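Local coordinates for protein Vng1086c (Halobacterium sp., PDB 2GF4), which is of unknown function but binds calcium and is a small, largely helical member of the uncharacterised UPF0058 family, at residues E35-E40 against K52-L57. Numbering follows the deposited sequence.
With CA (calcium ion), chain C.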
ATOM      1  N   GLU A  35       7.128 -10.260  10.631  1.00 26.34           N
ATOM      2  CA  GLU A  35       7.604 -11.373  11.456  1.00 29.15           C
ATOM      3  C   GLU A  35       7.195 -12.733  10.894  1.00 29.65           C
ATOM      4  O   GLU A  35       7.915 -13.704  11.096  1.00 29.88           O
ATOM      5  CB  GLU A  35       7.106 -11.195  12.884  1.00 29.73           C
ATOM      6  CG  GLU A  35       7.450  -9.828  13.482  1.00 34.20           C
ATOM      7  CD  GLU A  35       8.883  -9.728  13.933  1.00 36.45           C
ATOM      8  OE1 GLU A  35       9.546 -10.779  14.021  1.00 38.24           O
ATOM      9  OE2 GLU A  35       9.380  -8.615  14.229  1.00 35.62           O
ATOM     10  N   GLU A  36       6.061 -12.824  10.201  1.00 31.09           N
ATOM     11  CA  GLU A  36       5.672 -14.098   9.602  1.00 31.17           C
ATOM     12  C   GLU A  36       6.678 -14.496   8.541  1.00 27.27           C
ATOM     13  O   GLU A  36       6.907 -15.680   8.342  1.00 27.18           O
ATOM     14  CB  GLU A  36       4.326 -13.988   8.916  1.00 36.70           C
ATOM     15  CG  GLU A  36       3.203 -13.756   9.870  1.00 47.48           C
ATOM     16  CD  GLU A  36       1.870 -13.659   9.166  1.00 53.35           C
ATOM     17  OE1 GLU A  36       1.768 -14.039   7.974  1.00 56.56           O
ATOM     18  OE2 GLU A  36       0.897 -13.216   9.806  1.00 57.11           O
ATOM     19  N   LEU A  37       7.256 -13.540   7.829  1.00 24.41           N
ATOM     20  CA  LEU A  37       8.209 -13.898   6.796  1.00 23.46           C
ATOM     21  C   LEU A  37       9.463 -14.570   7.371  1.00 23.48           C
ATOM     22  O   LEU A  37      10.046 -15.434   6.722  1.00 22.36           O
ATOM     23  CB  LEU A  37       8.598 -12.627   6.037  1.00 22.64           C
ATOM     24  CG  LEU A  37       9.742 -12.759   5.027  1.00 22.14           C
ATOM     25  CD1 LEU A  37       9.292 -13.665   3.965  1.00 24.27           C
ATOM     26  CD2 LEU A  37      10.115 -11.447   4.435  1.00 22.99           C
ATOM     27  N   ASP A  38       9.836 -14.198   8.593  1.00 23.28           N
ATOM     28  CA  ASP A  38      11.043 -14.691   9.239  1.00 22.52           C
ATOM     29  C   ASP A  38      12.268 -14.522   8.372  1.00 23.40           C
ATOM     30  O   ASP A  38      13.045 -15.464   8.183  1.00 23.48           O
ATOM     31  CB  ASP A  38      10.935 -16.138   9.767  1.00 23.85           C
ATOM     32  CG  ASP A  38      12.114 -16.502  10.697  1.00 23.76           C
ATOM     33  OD1 ASP A  38      12.626 -15.622  11.410  1.00 21.69           O
ATOM     34  OD2 ASP A  38      12.562 -17.665  10.763  1.00 18.05           O
ATOM     35  N   VAL A  39      12.425 -13.330   7.805  1.00 23.93           N
ATOM     36  CA  VAL A  39      13.627 -13.024   7.030  1.00 21.52           C
ATOM     37  C   VAL A  39      14.210 -11.824   7.759  1.00 22.25           C
ATOM     38  O   VAL A  39      13.588 -10.747   7.827  1.00 24.09           O
ATOM     39  CB  VAL A  39      13.333 -12.656   5.599  1.00 23.72           C
ATOM     40  CG1 VAL A  39      14.580 -12.126   4.959  1.00 20.02           C
ATOM     41  CG2 VAL A  39      12.916 -13.892   4.871  1.00 22.64           C
ATOM     42  N   GLU A  40      15.419 -11.979   8.261  1.00 21.38           N
ATOM     43  CA  GLU A  40      15.995 -10.922   9.052  1.00 20.04           C
ATOM     44  C   GLU A  40      17.322 -10.420   8.512  1.00 20.88           C
ATOM     45  O   GLU A  40      17.975 -11.053   7.684  1.00 21.14           O
ATOM     46  CB  GLU A  40      16.066 -11.433  10.496  1.00 20.20           C
ATOM     47  CG  GLU A  40      14.696 -11.966  10.991  1.00 19.62           C
ATOM     48  CD  GLU A  40      14.748 -12.454  12.409  1.00 21.10           C
ATOM     49  OE1 GLU A  40      15.705 -12.124  13.141  1.00 20.98           O
ATOM     50  OE2 GLU A  40      13.825 -13.160  12.838  1.00 19.10           O
ATOM     51  N   LYS A  52      14.231  -8.224  -0.245  1.00 23.90           N
ATOM     52  CA  LYS A  52      13.378  -7.189  -0.839  1.00 25.68           C
ATOM     53  C   LYS A  52      11.996  -7.327  -0.227  1.00 23.58           C
ATOM     54  O   LYS A  52      11.379  -6.326   0.111  1.00 22.66           O
ATOM     55  CB  LYS A  52      13.233  -7.409  -2.330  1.00 26.67           C
ATOM     56  CG  LYS A  52      14.445  -6.959  -3.069  1.00 30.59           C
ATOM     57  CD  LYS A  52      14.123  -6.859  -4.526  1.00 35.33           C
ATOM     58  CE  LYS A  52      15.089  -7.718  -5.275  1.00 37.59           C
ATOM     59  NZ  LYS A  52      14.504  -8.212  -6.538  1.00 40.37           N
ATOM     60  N   HIS A  53      11.514  -8.567  -0.099  1.00 23.64           N
ATOM     61  CA  HIS A  53      10.202  -8.858   0.458  1.00 22.90           C
ATOM     62  C   HIS A  53      10.180  -8.342   1.882  1.00 23.84           C
ATOM     63  O   HIS A  53       9.204  -7.703   2.269  1.00 22.00           O
ATOM     64  CB  HIS A  53       9.989 -10.363   0.418  1.00 22.63           C
ATOM     65  CG  HIS A  53       8.595 -10.824   0.760  1.00 22.19           C
ATOM     66  ND1 HIS A  53       7.565  -9.971   1.092  1.00 23.62           N
ATOM     67  CD2 HIS A  53       8.077 -12.073   0.809  1.00 22.34           C
ATOM     68  CE1 HIS A  53       6.477 -10.677   1.331  1.00 23.10           C
ATOM     69  NE2 HIS A  53       6.762 -11.952   1.166  1.00 24.12           N
ATOM     70  N   ALA A  54      11.230  -8.592   2.662  1.00 23.20           N
ATOM     71  CA  ALA A  54      11.231  -8.111   4.041  1.00 21.20           C
ATOM     72  C   ALA A  54      11.227  -6.592   4.091  1.00 18.87           C
ATOM     73  O   ALA A  54      10.550  -6.023   4.942  1.00 19.79           O
ATOM     74  CB  ALA A  54      12.455  -8.650   4.799  1.00 19.47           C
ATOM     75  N   VAL A  55      11.942  -5.915   3.211  1.00 20.38           N
ATOM     76  CA  VAL A  55      11.913  -4.458   3.277  1.00 21.86           C
ATOM     77  C   VAL A  55      10.525  -3.964   2.869  1.00 24.03           C
ATOM     78  O   VAL A  55      10.027  -2.996   3.444  1.00 23.72           O
ATOM     79  CB  VAL A  55      13.013  -3.888   2.416  1.00 21.72           C
ATOM     80  CG1 VAL A  55      12.822  -2.419   2.246  1.00 18.46           C
ATOM     81  CG2 VAL A  55      14.328  -4.134   3.125  1.00 21.06           C
ATOM     82  N   PHE A  56       9.912  -4.627   1.893  1.00 24.03           N
ATOM     83  CA  PHE A  56       8.550  -4.292   1.466  1.00 25.09           C
ATOM     84  C   PHE A  56       7.606  -4.372   2.671  1.00 24.83           C
ATOM     85  O   PHE A  56       6.858  -3.431   2.940  1.00 25.24           O
ATOM     86  CB  PHE A  56       8.106  -5.314   0.425  1.00 25.06           C
ATOM     87  CG  PHE A  56       6.712  -5.109  -0.041  1.00 28.31           C
ATOM     88  CD1 PHE A  56       5.649  -5.737   0.585  1.00 29.77           C
ATOM     89  CD2 PHE A  56       6.460  -4.325  -1.149  1.00 29.41           C
ATOM     90  CE1 PHE A  56       4.371  -5.539   0.136  1.00 29.85           C
ATOM     91  CE2 PHE A  56       5.184  -4.131  -1.591  1.00 30.21           C
ATOM     92  CZ  PHE A  56       4.144  -4.746  -0.963  1.00 30.02           C
ATOM     93  N   LEU A  57       7.624  -5.488   3.398  1.00 24.01           N
ATOM     94  CA  LEU A  57       6.730  -5.622   4.536  1.00 24.33           C
ATOM     95  C   LEU A  57       6.937  -4.570   5.609  1.00 25.70           C
ATOM     96  O   LEU A  57       5.967  -4.167   6.266  1.00 23.12           O
ATOM     97  CB  LEU A  57       6.883  -7.013   5.123  1.00 24.31           C
ATOM     98  CG  LEU A  57       6.259  -8.069   4.200  1.00 28.72           C
ATOM     99  CD1 LEU A  57       6.635  -9.409   4.735  1.00 27.08           C
ATOM    100  CD2 LEU A  57       4.740  -7.918   4.130  1.00 27.35           C
TER
HETATM  101 CA    CA C 202      11.729 -14.113  13.126  1.00 22.41          CA
HETATM  102  O   HOH W   1       9.422 -14.973  12.590  1.00 22.17           O
HETATM  103  O   HOH W   2      11.078 -12.086  11.761  1.00 24.68           O
HETATM  104  O   HOH W   3      10.835 -12.659  15.137  1.00 20.63           O
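The inner side of a calcium-binding turn packs here on a long helix, with Leu37 and Val39 lying against His53, Ala54 and Leu57. Leu37 does most of the work. Its CG stands anti to the backbone N (chi1 172°), and its two methyls meet helix 48-71 side by side: CD2 settles on the backbone of that helix, 3.5 Å from Ala54 CA, while CD1 stands above one side of the imidazole, near its CD2 corner, 3.7 Å from His53 CD2. Leu37 CD2 lies over that same face of the His53 ring, offset toward the rim. Leu57 CD1, one turn along from His53, rests against Leu37 CB at 4.0 Å. Val39 touches Ala54 CB with its carbonyl O at 3.9 Å and, more loosely, with CG1.

The short helix 32-37 lies against the long helix 48-71, and Asp38 is the first residue to leave helical geometry, its positive phi (52°) turning the backbone. Two residues of the turn meet the ion on the side away from the helix: Asp38 OD1 binds calcium at 2.5 Å and Glu40 OE2 at 2.3 Å, and three waters also bind the ion. Glu35 belongs to the second shell, its OE1 accepting bonds from two of these waters and its backbone O from the third. The close carboxylate oxygens of Asp38 and Glu40 would probably repel each other without the shared cation.

Beyond the leucine, the imidazole is held by one other chain of the tetramer, the third subunit: His53 NE2 is hydrogen-bonded to its Glu68, and the ring stacks with its Phe71.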